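Glutamine amidotransferase domain-containing protein (Thermotoga maritima, PDB 1O1Y) is a putative glutamine amidotransferase that probably hydrolyses glutamine to release ammonia for transfer to an acceptor substrate. Local coordinates at residues A17-E22 with F40-T45; D44-E49 with Y76-Y81; E129-N134 with A160-T165; F154-R159 with Y169-F174. All coordinates share one frame; numbering follows the deposited sequence.

Contact 1: residues A17-E22 with F40-T45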
# COMPACT_ATOMS: atom_id res chain seq x y z
N ALA A 17 5.21 8.70 5.81
CA ALA A 17 4.03 7.84 5.78
C ALA A 17 2.77 8.73 5.60
O ALA A 17 2.31 9.37 6.53
CB ALA A 17 3.93 7.02 7.07
N ILE A 18 2.24 8.74 4.38
CA ILE A 18 1.08 9.53 4.04
C ILE A 18 -0.17 8.67 4.30
O ILE A 18 -0.40 7.66 3.66
CB ILE A 18 1.12 10.02 2.58
CG1 ILE A 18 2.43 10.78 2.30
CG2 ILE A 18 -0.10 10.89 2.27
CD1 ILE A 18 2.64 11.12 0.80
N ARG A 19 -0.94 9.12 5.26
CA ARG A 19 -2.04 8.36 5.83
C ARG A 19 -3.40 9.04 5.64
O ARG A 19 -3.58 10.23 5.91
CB ARG A 19 -1.78 8.15 7.32
CG ARG A 19 -2.93 7.33 8.03
CD ARG A 19 -2.59 6.86 9.42
NE ARG A 19 -2.28 8.00 10.30
CZ ARG A 19 -1.88 7.91 11.56
NH1 ARG A 19 -1.89 6.74 12.20
NH2 ARG A 19 -1.53 9.00 12.23
N HIS A 20 -4.35 8.28 5.12
CA HIS A 20 -5.69 8.78 4.87
C HIS A 20 -6.72 8.48 5.94
O HIS A 20 -7.67 9.24 6.11
CB HIS A 20 -6.16 8.15 3.62
CG HIS A 20 -5.29 8.45 2.46
ND1 HIS A 20 -4.84 7.47 1.61
CD2 HIS A 20 -4.68 9.60 2.09
CE1 HIS A 20 -4.11 8.04 0.65
NE2 HIS A 20 -4.01 9.33 0.92
N VAL A 21 -6.51 7.37 6.63
CA VAL A 21 -7.44 6.88 7.64
C VAL A 21 -6.59 6.43 8.80
O VAL A 21 -5.66 5.66 8.58
CB VAL A 21 -8.24 5.67 7.09
CG1 VAL A 21 -9.17 5.14 8.13
CG2 VAL A 21 -9.07 6.11 5.83
N GLU A 22 -6.89 6.91 10.01
CA GLU A 22 -5.99 6.69 11.15
C GLU A 22 -5.68 5.21 11.41
O GLU A 22 -4.53 4.85 11.65
CB GLU A 22 -6.54 7.33 12.40
CG GLU A 22 -5.58 7.23 13.58
CD GLU A 22 -6.05 8.03 14.77
OE1 GLU A 22 -7.17 8.60 14.73
OE2 GLU A 22 -5.29 8.08 15.76
N PHE A 40 10.45 7.91 11.16
CA PHE A 40 9.28 8.10 10.30
C PHE A 40 8.37 9.22 10.78
O PHE A 40 8.24 9.49 12.00
CB PHE A 40 8.51 6.78 10.08
CG PHE A 40 7.98 6.17 11.34
CD1 PHE A 40 6.65 6.33 11.69
CD2 PHE A 40 8.82 5.41 12.17
CE1 PHE A 40 6.15 5.77 12.86
CE2 PHE A 40 8.34 4.85 13.36
CZ PHE A 40 6.99 5.03 13.70
N ASP A 41 7.78 9.90 9.81
CA ASP A 41 6.79 10.96 10.04
C ASP A 41 5.51 10.54 9.39
O ASP A 41 5.50 10.20 8.19
CB ASP A 41 7.24 12.27 9.39
CG ASP A 41 8.56 12.81 9.93
OD1 ASP A 41 8.89 12.61 11.11
OD2 ASP A 41 9.29 13.55 9.26
N TYR A 42 4.41 10.53 10.15
CA TYR A 42 3.11 10.40 9.51
C TYR A 42 2.73 11.79 8.96
O TYR A 42 2.92 12.82 9.61
CB TYR A 42 2.03 9.96 10.49
CG TYR A 42 1.95 8.47 10.70
CD1 TYR A 42 2.39 7.89 11.87
CD2 TYR A 42 1.37 7.64 9.74
CE1 TYR A 42 2.30 6.55 12.07
CE2 TYR A 42 1.29 6.30 9.91
CZ TYR A 42 1.72 5.74 11.09
OH TYR A 42 1.64 4.40 11.26
N LEU A 43 2.17 11.79 7.78
CA LEU A 43 1.55 13.00 7.20
C LEU A 43 0.05 12.69 7.03
O LEU A 43 -0.32 11.91 6.18
CB LEU A 43 2.17 13.35 5.86
CG LEU A 43 1.60 14.62 5.21
CD1 LEU A 43 1.92 15.87 6.01
CD2 LEU A 43 2.11 14.73 3.79
N ASP A 44 -0.76 13.29 7.87
CA ASP A 44 -2.22 13.09 7.85
C ASP A 44 -2.83 14.26 7.11
O ASP A 44 -3.26 15.26 7.69
CB ASP A 44 -2.76 12.99 9.26
CG ASP A 44 -2.36 11.67 9.91
OD1 ASP A 44 -1.52 11.69 10.83
OD2 ASP A 44 -2.83 10.60 9.53
N THR A 45 -2.84 14.12 5.80
CA THR A 45 -3.32 15.19 4.95
C THR A 45 -4.79 15.53 5.16
O THR A 45 -5.14 16.69 5.01
CB THR A 45 -3.11 14.89 3.46
OG1 THR A 45 -3.63 13.60 3.17
CG2 THR A 45 -1.58 14.80 3.15
O HOH W 1 -5.18 10.69 8.07

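Contact 2: residues D44-E49 with Y76-Y81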
# COMPACT_ATOMS: atom_id res chain seq x y z
N ASP A 44 -0.76 13.29 7.87
CA ASP A 44 -2.22 13.09 7.85
C ASP A 44 -2.83 14.26 7.11
O ASP A 44 -3.26 15.26 7.69
CB ASP A 44 -2.76 12.99 9.26
CG ASP A 44 -2.36 11.67 9.91
OD1 ASP A 44 -1.52 11.69 10.83
OD2 ASP A 44 -2.83 10.60 9.53
N THR A 45 -2.84 14.12 5.80
CA THR A 45 -3.32 15.19 4.95
C THR A 45 -4.79 15.53 5.16
O THR A 45 -5.14 16.69 5.01
CB THR A 45 -3.11 14.89 3.46
OG1 THR A 45 -3.63 13.60 3.17
CG2 THR A 45 -1.58 14.80 3.15
N PRO A 46 -5.66 14.58 5.51
CA PRO A 46 -7.06 14.96 5.77
C PRO A 46 -7.22 15.89 6.93
O PRO A 46 -8.23 16.58 7.05
CB PRO A 46 -7.76 13.62 5.99
CG PRO A 46 -6.90 12.67 5.32
CD PRO A 46 -5.49 13.12 5.64
N LYS A 47 -6.21 15.96 7.79
CA LYS A 47 -6.20 16.91 8.88
C LYS A 47 -5.66 18.28 8.52
O LYS A 47 -5.51 19.13 9.39
CB LYS A 47 -5.37 16.39 10.03
CG LYS A 47 -5.93 15.13 10.62
CD LYS A 47 -5.18 14.82 11.87
CE LYS A 47 -5.52 13.46 12.40
NZ LYS A 47 -5.18 13.43 13.86
N GLY A 48 -5.36 18.50 7.24
CA GLY A 48 -4.74 19.73 6.79
C GLY A 48 -3.22 19.75 6.91
O GLY A 48 -2.60 20.80 6.68
N GLU A 49 -2.62 18.63 7.27
CA GLU A 49 -1.18 18.61 7.47
C GLU A 49 -0.45 18.73 6.13
O GLU A 49 -0.89 18.18 5.13
CB GLU A 49 -0.75 17.34 8.20
CG GLU A 49 -1.14 17.36 9.67
CD GLU A 49 -0.67 16.13 10.43
OE1 GLU A 49 0.10 15.27 9.87
OE2 GLU A 49 -1.07 16.01 11.60
N TYR A 76 -12.60 15.41 -1.54
CA TYR A 76 -11.43 15.23 -0.68
C TYR A 76 -10.28 16.11 -1.20
O TYR A 76 -9.39 15.60 -1.87
CB TYR A 76 -11.01 13.74 -0.65
CG TYR A 76 -12.15 12.81 -0.23
CD1 TYR A 76 -12.63 12.79 1.07
CD2 TYR A 76 -12.78 11.97 -1.15
CE1 TYR A 76 -13.67 11.97 1.43
CE2 TYR A 76 -13.78 11.13 -0.79
CZ TYR A 76 -14.26 11.16 0.50
OH TYR A 76 -15.30 10.35 0.90
N PRO A 77 -10.33 17.40 -0.95
CA PRO A 77 -9.32 18.31 -1.52
C PRO A 77 -7.87 18.00 -1.12
O PRO A 77 -6.97 18.37 -1.88
CB PRO A 77 -9.74 19.68 -0.97
CG PRO A 77 -11.14 19.57 -0.59
CD PRO A 77 -11.36 18.15 -0.20
N PHE A 78 -7.65 17.32 -0.00
CA PHE A 78 -6.30 16.88 0.36
C PHE A 78 -5.64 16.00 -0.70
O PHE A 78 -4.42 15.94 -0.76
CB PHE A 78 -6.25 16.17 1.74
CG PHE A 78 -7.18 15.01 1.89
CD1 PHE A 78 -6.83 13.74 1.48
CD2 PHE A 78 -8.44 15.20 2.46
CE1 PHE A 78 -7.73 12.65 1.62
CE2 PHE A 78 -9.33 14.13 2.62
CZ PHE A 78 -8.98 12.87 2.19
N LEU A 79 -6.44 15.30 -1.52
CA LEU A 79 -5.90 14.47 -2.57
C LEU A 79 -5.16 15.28 -3.61
O LEU A 79 -4.17 14.78 -4.16
CB LEU A 79 -6.97 13.60 -3.26
CG LEU A 79 -7.75 12.56 -2.46
CD1 LEU A 79 -8.86 11.95 -3.29
CD2 LEU A 79 -6.82 11.50 -1.92
N LYS A 80 -5.59 16.50 -3.88
CA LYS A 80 -4.90 17.35 -4.82
C LYS A 80 -3.43 17.58 -4.39
O LYS A 80 -2.52 17.50 -5.19
CB LYS A 80 -5.65 18.68 -4.97
CG LYS A 80 -5.10 19.58 -6.04
N TYR A 81 -3.23 17.86 -3.11
CA TYR A 81 -1.88 18.02 -2.55
C TYR A 81 -1.06 16.73 -2.66
O TYR A 81 0.12 16.75 -3.01
CB TYR A 81 -2.01 18.44 -1.09
CG TYR A 81 -0.71 18.63 -0.37
CD1 TYR A 81 0.19 19.58 -0.79
CD2 TYR A 81 -0.38 17.85 0.73
CE1 TYR A 81 1.40 19.77 -0.10
CE2 TYR A 81 0.85 18.03 1.41
CZ TYR A 81 1.72 18.97 0.99
OH TYR A 81 2.93 19.19 1.65

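Contact 3: residues E129-N134 with A160-T165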
# COMPACT_ATOMS: atom_id res chain seq x y z
N GLU A 129 -0.46 -13.76 -7.60
CA GLU A 129 0.61 -14.49 -8.24
C GLU A 129 1.66 -13.49 -8.82
O GLU A 129 1.33 -12.40 -9.36
CB GLU A 129 0.04 -15.39 -9.35
CG GLU A 129 -1.02 -16.41 -8.88
CD GLU A 129 -2.42 -15.86 -8.70
OE1 GLU A 129 -2.84 -14.99 -9.50
OE2 GLU A 129 -3.11 -16.30 -7.72
N LYS A 130 2.91 -13.85 -8.65
CA LYS A 130 4.04 -13.03 -9.06
C LYS A 130 4.48 -13.32 -10.47
O LYS A 130 4.82 -14.43 -10.80
CB LYS A 130 5.19 -13.16 -8.05
CG LYS A 130 6.33 -12.10 -8.25
CD LYS A 130 7.53 -12.27 -7.32
CE LYS A 130 8.54 -13.27 -7.79
NZ LYS A 130 9.80 -13.24 -6.97
N VAL A 131 4.43 -12.29 -11.32
CA VAL A 131 4.59 -12.44 -12.73
C VAL A 131 5.80 -11.66 -13.27
O VAL A 131 5.92 -11.38 -14.44
CB VAL A 131 3.28 -12.03 -13.46
CG1 VAL A 131 2.15 -12.93 -13.05
CG2 VAL A 131 2.88 -10.59 -13.21
N SER A 132 6.75 -11.36 -12.39
CA SER A 132 7.97 -10.66 -12.75
C SER A 132 9.14 -11.08 -11.88
O SER A 132 8.95 -11.33 -10.69
CB SER A 132 7.76 -9.15 -12.53
OG SER A 132 8.94 -8.41 -12.76
N ASP A 133 10.34 -11.05 -12.44
CA ASP A 133 11.59 -11.22 -11.65
C ASP A 133 12.16 -9.89 -11.14
O ASP A 133 13.34 -9.84 -10.75
CB ASP A 133 12.69 -12.00 -12.34
CG ASP A 133 13.84 -12.44 -11.34
OD1 ASP A 133 13.56 -12.74 -10.13
OD2 ASP A 133 15.04 -12.48 -11.68
N ASN A 134 11.33 -8.85 -11.10
CA ASN A 134 11.76 -7.54 -10.54
C ASN A 134 12.47 -7.72 -9.21
O ASN A 134 11.95 -8.36 -8.29
CB ASN A 134 10.56 -6.62 -10.29
CG ASN A 134 10.99 -5.25 -9.79
OD1 ASN A 134 11.01 -5.02 -8.58
ND2 ASN A 134 11.32 -4.34 -10.72
N ALA A 160 4.92 0.98 -16.83
CA ALA A 160 5.09 0.12 -15.68
C ALA A 160 5.24 -1.35 -16.02
O ALA A 160 4.75 -1.84 -17.07
CB ALA A 160 3.92 0.32 -14.71
N THR A 161 5.92 -2.07 -15.14
CA THR A 161 6.00 -3.52 -15.16
C THR A 161 5.01 -4.11 -14.24
O THR A 161 5.00 -3.78 -13.06
CB THR A 161 7.41 -3.92 -14.72
OG1 THR A 161 8.31 -3.39 -15.69
CG2 THR A 161 7.60 -5.44 -14.81
N ARG A 162 4.15 -5.00 -14.72
CA ARG A 162 3.27 -5.74 -13.81
C ARG A 162 4.11 -6.75 -13.02
O ARG A 162 4.91 -7.47 -13.60
CB ARG A 162 2.23 -6.55 -14.58
CG ARG A 162 1.20 -7.24 -13.67
CD ARG A 162 0.14 -8.05 -14.40
NE ARG A 162 -0.71 -7.19 -15.24
CZ ARG A 162 -0.67 -7.08 -16.56
NH1 ARG A 162 0.16 -7.80 -17.34
NH2 ARG A 162 -1.51 -6.22 -17.12
N VAL A 163 3.94 -6.74 -11.71
CA VAL A 163 4.63 -7.67 -10.83
C VAL A 163 3.69 -8.69 -10.20
O VAL A 163 4.13 -9.82 -9.92
CB VAL A 163 5.46 -6.92 -9.77
CG1 VAL A 163 6.21 -7.89 -8.82
CG2 VAL A 163 6.52 -6.08 -10.48
N PHE A 164 2.46 -8.29 -9.92
CA PHE A 164 1.47 -9.20 -9.40
C PHE A 164 0.16 -9.17 -10.17
O PHE A 164 -0.34 -8.11 -10.57
CB PHE A 164 1.16 -8.93 -7.93
CG PHE A 164 2.35 -9.12 -7.00
CD1 PHE A 164 2.69 -10.39 -6.50
CD2 PHE A 164 3.16 -8.05 -6.69
CE1 PHE A 164 3.78 -10.57 -5.68
CE2 PHE A 164 4.26 -8.24 -5.88
CZ PHE A 164 4.58 -9.51 -5.38
N THR A 165 -0.43 -10.35 -10.28
CA THR A 165 -1.76 -10.54 -10.82
C THR A 165 -2.63 -11.38 -9.88
O THR A 165 -2.19 -11.79 -8.83
CB THR A 165 -1.64 -11.14 -12.23
OG1 THR A 165 -2.88 -11.04 -12.94
CG2 THR A 165 -1.32 -12.62 -12.17
O HOH W 2 5.04 -8.90 -16.00

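Contact 4: residues F154-R159 with Y169-F174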
# COMPACT_ATOMS: atom_id res chain seq x y z
N PHE A 154 -7.34 -0.86 -11.48
CA PHE A 154 -6.72 0.05 -12.41
C PHE A 154 -6.15 -0.70 -13.60
O PHE A 154 -5.92 -1.90 -13.55
CB PHE A 154 -5.61 0.87 -11.71
CG PHE A 154 -4.62 0.03 -10.94
CD1 PHE A 154 -4.82 -0.24 -9.59
CD2 PHE A 154 -3.51 -0.52 -11.57
CE1 PHE A 154 -3.93 -1.07 -8.90
CE2 PHE A 154 -2.62 -1.34 -10.88
CZ PHE A 154 -2.83 -1.62 -9.56
N ASP A 155 -5.93 0.06 -14.68
CA ASP A 155 -5.14 -0.39 -15.82
C ASP A 155 -3.66 -0.30 -15.47
O ASP A 155 -3.25 0.50 -14.65
CB ASP A 155 -5.39 0.49 -17.00
CG ASP A 155 -6.74 0.26 -17.64
OD1 ASP A 155 -7.32 -0.84 -17.44
OD2 ASP A 155 -7.27 1.13 -18.38
N LEU A 156 -2.85 -1.12 -16.12
CA LEU A 156 -1.39 -1.06 -15.94
C LEU A 156 -0.84 0.14 -16.69
O LEU A 156 -1.05 0.27 -17.88
CB LEU A 156 -0.76 -2.34 -16.48
CG LEU A 156 0.76 -2.51 -16.37
CD1 LEU A 156 1.14 -2.67 -14.93
CD2 LEU A 156 1.20 -3.70 -17.16
N PRO A 157 -0.15 1.06 -16.02
CA PRO A 157 0.40 2.20 -16.74
C PRO A 157 1.38 1.76 -17.80
O PRO A 157 2.06 0.73 -17.67
CB PRO A 157 1.13 2.98 -15.66
CG PRO A 157 0.45 2.64 -14.38
CD PRO A 157 0.07 1.18 -14.56
N ARG A 158 1.44 2.54 -18.84
CA ARG A 158 2.22 2.19 -20.01
C ARG A 158 3.67 1.97 -19.63
O ARG A 158 4.31 1.03 -20.07
CB ARG A 158 2.13 3.26 -21.07
CG ARG A 158 2.88 2.86 -22.35
CD ARG A 158 2.80 3.89 -23.46
NE ARG A 158 3.02 5.23 -22.91
CZ ARG A 158 4.19 5.84 -22.83
NH1 ARG A 158 5.29 5.29 -23.33
NH2 ARG A 158 4.25 7.04 -22.27
N ARG A 159 4.21 2.83 -18.80
CA ARG A 159 5.64 2.63 -18.54
C ARG A 159 5.96 1.55 -17.44
O ARG A 159 7.12 1.19 -17.19
CB ARG A 159 6.25 4.00 -18.23
CG ARG A 159 6.29 4.97 -19.45
CD ARG A 159 6.44 6.46 -19.05
NE ARG A 159 5.28 6.96 -18.29
CZ ARG A 159 5.25 8.08 -17.56
NH1 ARG A 159 6.33 8.86 -17.43
NH2 ARG A 159 4.13 8.43 -16.93
N TYR A 169 -8.50 -9.94 -10.55
CA TYR A 169 -7.97 -8.65 -11.03
C TYR A 169 -6.61 -8.87 -11.65
O TYR A 169 -5.64 -9.36 -11.02
CB TYR A 169 -7.97 -7.57 -9.90
CG TYR A 169 -9.38 -7.27 -9.55
CD1 TYR A 169 -10.18 -6.60 -10.46
CD2 TYR A 169 -9.97 -7.76 -8.40
CE1 TYR A 169 -11.52 -6.42 -10.24
CE2 TYR A 169 -11.35 -7.56 -8.15
CZ TYR A 169 -12.11 -6.86 -9.10
OH TYR A 169 -13.45 -6.61 -9.00
N GLU A 170 -6.53 -8.52 -12.93
CA GLU A 170 -5.29 -8.69 -13.67
C GLU A 170 -4.15 -7.88 -13.04
O GLU A 170 -2.97 -8.29 -13.04
CB GLU A 170 -5.47 -8.23 -15.12
CG GLU A 170 -4.24 -8.50 -15.97
CD GLU A 170 -4.49 -8.31 -17.46
OE1 GLU A 170 -5.23 -7.38 -17.82
OE2 GLU A 170 -3.94 -9.09 -18.27
N ASN A 171 -4.48 -6.69 -12.52
CA ASN A 171 -3.45 -5.78 -12.02
C ASN A 171 -3.46 -5.65 -10.50
O ASN A 171 -4.28 -4.95 -9.94
CB ASN A 171 -3.58 -4.42 -12.71
CG ASN A 171 -3.50 -4.53 -14.20
OD1 ASN A 171 -2.58 -5.17 -14.74
ND2 ASN A 171 -4.45 -3.89 -14.91
N GLN A 172 -2.58 -6.40 -9.86
CA GLN A 172 -2.48 -6.40 -8.39
C GLN A 172 -1.28 -5.63 -7.90
O GLN A 172 -1.23 -5.23 -6.74
CB GLN A 172 -2.47 -7.83 -7.88
CG GLN A 172 -3.89 -8.46 -7.93
CD GLN A 172 -4.83 -8.02 -6.84
OE1 GLN A 172 -4.44 -7.23 -5.97
NE2 GLN A 172 -6.09 -8.54 -6.86
N GLY A 173 -0.25 -5.49 -8.73
CA GLY A 173 0.95 -4.78 -8.30
C GLY A 173 1.85 -4.47 -9.50
O GLY A 173 1.86 -5.22 -10.49
N PHE A 174 2.55 -3.34 -9.43
CA PHE A 174 3.39 -2.90 -10.52
C PHE A 174 4.54 -2.08 -9.99
O PHE A 174 4.52 -1.63 -8.87
CB PHE A 174 2.59 -2.12 -11.57
CG PHE A 174 2.04 -0.80 -11.06
CD1 PHE A 174 0.81 -0.74 -10.43
CD2 PHE A 174 2.79 0.36 -11.19
CE1 PHE A 174 0.32 0.47 -9.96
CE2 PHE A 174 2.29 1.59 -10.73
CZ PHE A 174 1.06 1.64 -10.11
O HOH W 3 -3.93 -3.32 -17.91

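Contact 1: residues A17-E22 with F40-T45
Arg19 lays its guanidinium group flat on the ring of Tyr42 while the edge of the guanidinium holds the carboxylate of Asp44, so that one cation serves two residues of segment 40-45 at once. The guanidinium and ring planes are only 7° apart, and Arg19 CZ sits 3.9 Å from the centroid of the Tyr42 ring, a stacked cation-pi pair. The grip on Asp44 is side-on: Arg19 NE donates to Asp44 OD2 at 2.8 Å and Arg19 NH2 to Asp44 OD1 at 3.0 Å, each oxygen using its syn lone pair. In the arginine, CG anti to the backbone N (chi1 -180°) starts the chain straight, and a bend at chi3 (60°) turns the NE edge to the carboxylate. Alongside this cluster the backbones pair as neighbouring parallel strands, 14-18 and 39-43, the two strands of a beta-alpha-beta crossover through helix 28-35 in the flavodoxin-like sheet. Leu43 N donates to Ala17 O at 2.7 Å, and Arg19 N to Leu43 O at 3.0 Å, which carries the ladder to the arginine itself. Ala17 CB lies 3.8 Å from Tyr42 CD2, on the sheet face that carries the tyrosine; Ile18 and Leu43 occupy the other, turned to helix 78-92. The phenol of Tyr42 is hydrogen-bonded beyond the pair, to Glu30 and to Leu26 N, which probably helps to hold the ring against the cation. A water donates to both Arg19 O and Asp44 OD2, giving that carboxylate oxygen a further partner besides the arginine and tying it to the opposing backbone.

Contact 2: residues D44-E49 with Y76-Y81
The turn that follows the edge strand 39-43 of the flavodoxin-like sheet meets the N-terminal part of helix 78-92 here, with Pro46 of the short 3-10 segment 45-47 laid over the ring of Phe78. Pro46 CG stands 3.7 Å from the centroid of the Phe78 ring and only 9° off its normal, a CH-pi contact over the middle of the face. Pro46 CB reaches the rim of the same ring, 3.8 Å from Phe78 CE2, and the proline backbone joins in, with Pro46 CA 3.6 Å from Phe78 CD2. The phenylalanine holds CG between its backbone N and carbonyl carbon (chi1 55°), a crowded position that brings a ring face against Pro46. Thr45 meets the base of this side chain, its carbonyl O lying 3.5 Å from Phe78 CB. No hydrogen bond passes between the two segments, which meet by packing; the polar tie to the helix comes one residue on, where Thr45 OG1 is hydrogen-bonded to Glu82. Other polar bonds shape the loop from within: Asp44 N donates to Glu49 OE1 at 2.9 Å, the nitrogen standing above the carboxylate plane, and Gly48 N donates to Thr45 O. One helical turn beyond Phe78, Tyr81 turns its ring to the loop with CG anti to the backbone N (chi1 179°), and Thr45 CG2 meets the edge of that ring, 4.1 Å from Tyr81 CD2. The tyrosine hydroxyl is engaged just beyond the segments, with Leu51 N.

Contact 3: residues E129-N134 with A160-T165
Glu129 O accepts the backbone N of Thr165 at 2.9 Å, and the same oxygen takes a CA-H...O contact from Phe164 CA. The bond belongs to the antiparallel ladder between strands 125-130 and 161-165, neighbours in the large mixed sheet. Glu129 and Thr165 form a hydrogen-bonded pair, Lys130 and Phe164 the non-hydrogen-bonded pair beside it. Beyond Lys130, Val131 N still donates to Val163 O at 2.9 Å. Val163 and Phe164 together face Gly173 on the next strand, a classic beta bulge. Lys130 CB packs 3.8 Å from Phe164 CE1, and the lysine amine goes on to the carbonyls of Phe137 and Phe140. Val131 CG1 meets Thr165 CG2 at 3.6 Å, the two side chains crossing at about a right angle. Where the strand gives out, Ser132 CB lies 3.5 Å from Arg162 O, and Ser132 OG, anti to its own N (chi1 175°), accepts Asn134 N at 2.9 Å in an ST turn. Replacing the serine by alanine is likely to cost Asn134 N its acceptor and let the turn relax. A water donates to Val131 O and, at 2.8 Å, to Arg162 O.

Contact 4: residues F154-R159 with Y169-F174
Asn171 and Phe154 lie with amide and ring planes only 16° apart, their side chains crossing at a slant, and the amide is anchored to the phenylalanine's own backbone. Asn171 ND2 donates to Phe154 O at 2.8 Å, in the carbonyl plane and on a lone pair. The contact joins the irregular link after strand 152-154, which belongs to a small two-stranded sheet, to the residues leading into, and beginning, strand 173-176 of the large mixed sheet. A chi1 of -57° swings the Asn171 amide to Phe154 O, while Asn171 CB packs 3.7 Å from Phe154 CE2. The other amide atom, OD1, accepts from Arg162 NE on strand 161-165, so the flat group is held from both ends and its rotation is fixed. A leucine in its place would probably leave Phe154 O without its donor and Arg162 NE without its acceptor. The aromatic rings of Phe154 and Phe174 meet obliquely, planes at 71° and centroids 5.4 Å apart, with Phe154 CE2 as close as 3.5 Å to Phe174 CD1. Pro157 CD lies over the centre of one face of the Phe174 ring, whereas Phe154 CZ is at its edge, in plane. The Leu156 and Phe174 side chains pass one another pointing opposite ways, Leu156 CD1 lying 3.7 Å from Phe174 CB. Helix 102-109 packs on both rings, through Ser103, Gln104 and Ala107 for Phe154 and Leu106 for Phe174. A water accepts from two donors, 3.0 Å from Leu156 N and 3.1 Å from Asn171 ND2.

From the N terminus, contact 1 closes the beta-alpha-beta unit through helix 28-35, joining strands 14-18 and 39-43 at one edge of the sheet. Contact 2 starts where it ends, sharing Asp44 and Thr45, and closes the longer excursion through strand 60-63 to seat helix 78-92 on the loop. Contact 3 closes the excursion through strands 143-150 and 152-154 by pairing 125-130 with 161-165; contact 4 closes the shorter loop through strand 161-165. These two cross, and touch through Arg162 with Asn171 and Thr165 with Glu170, tying strand 161-165 to the segment that leads into strand 173-176. Contacts 1 and 3, about 27 Å apart between centres, reach the same sheet.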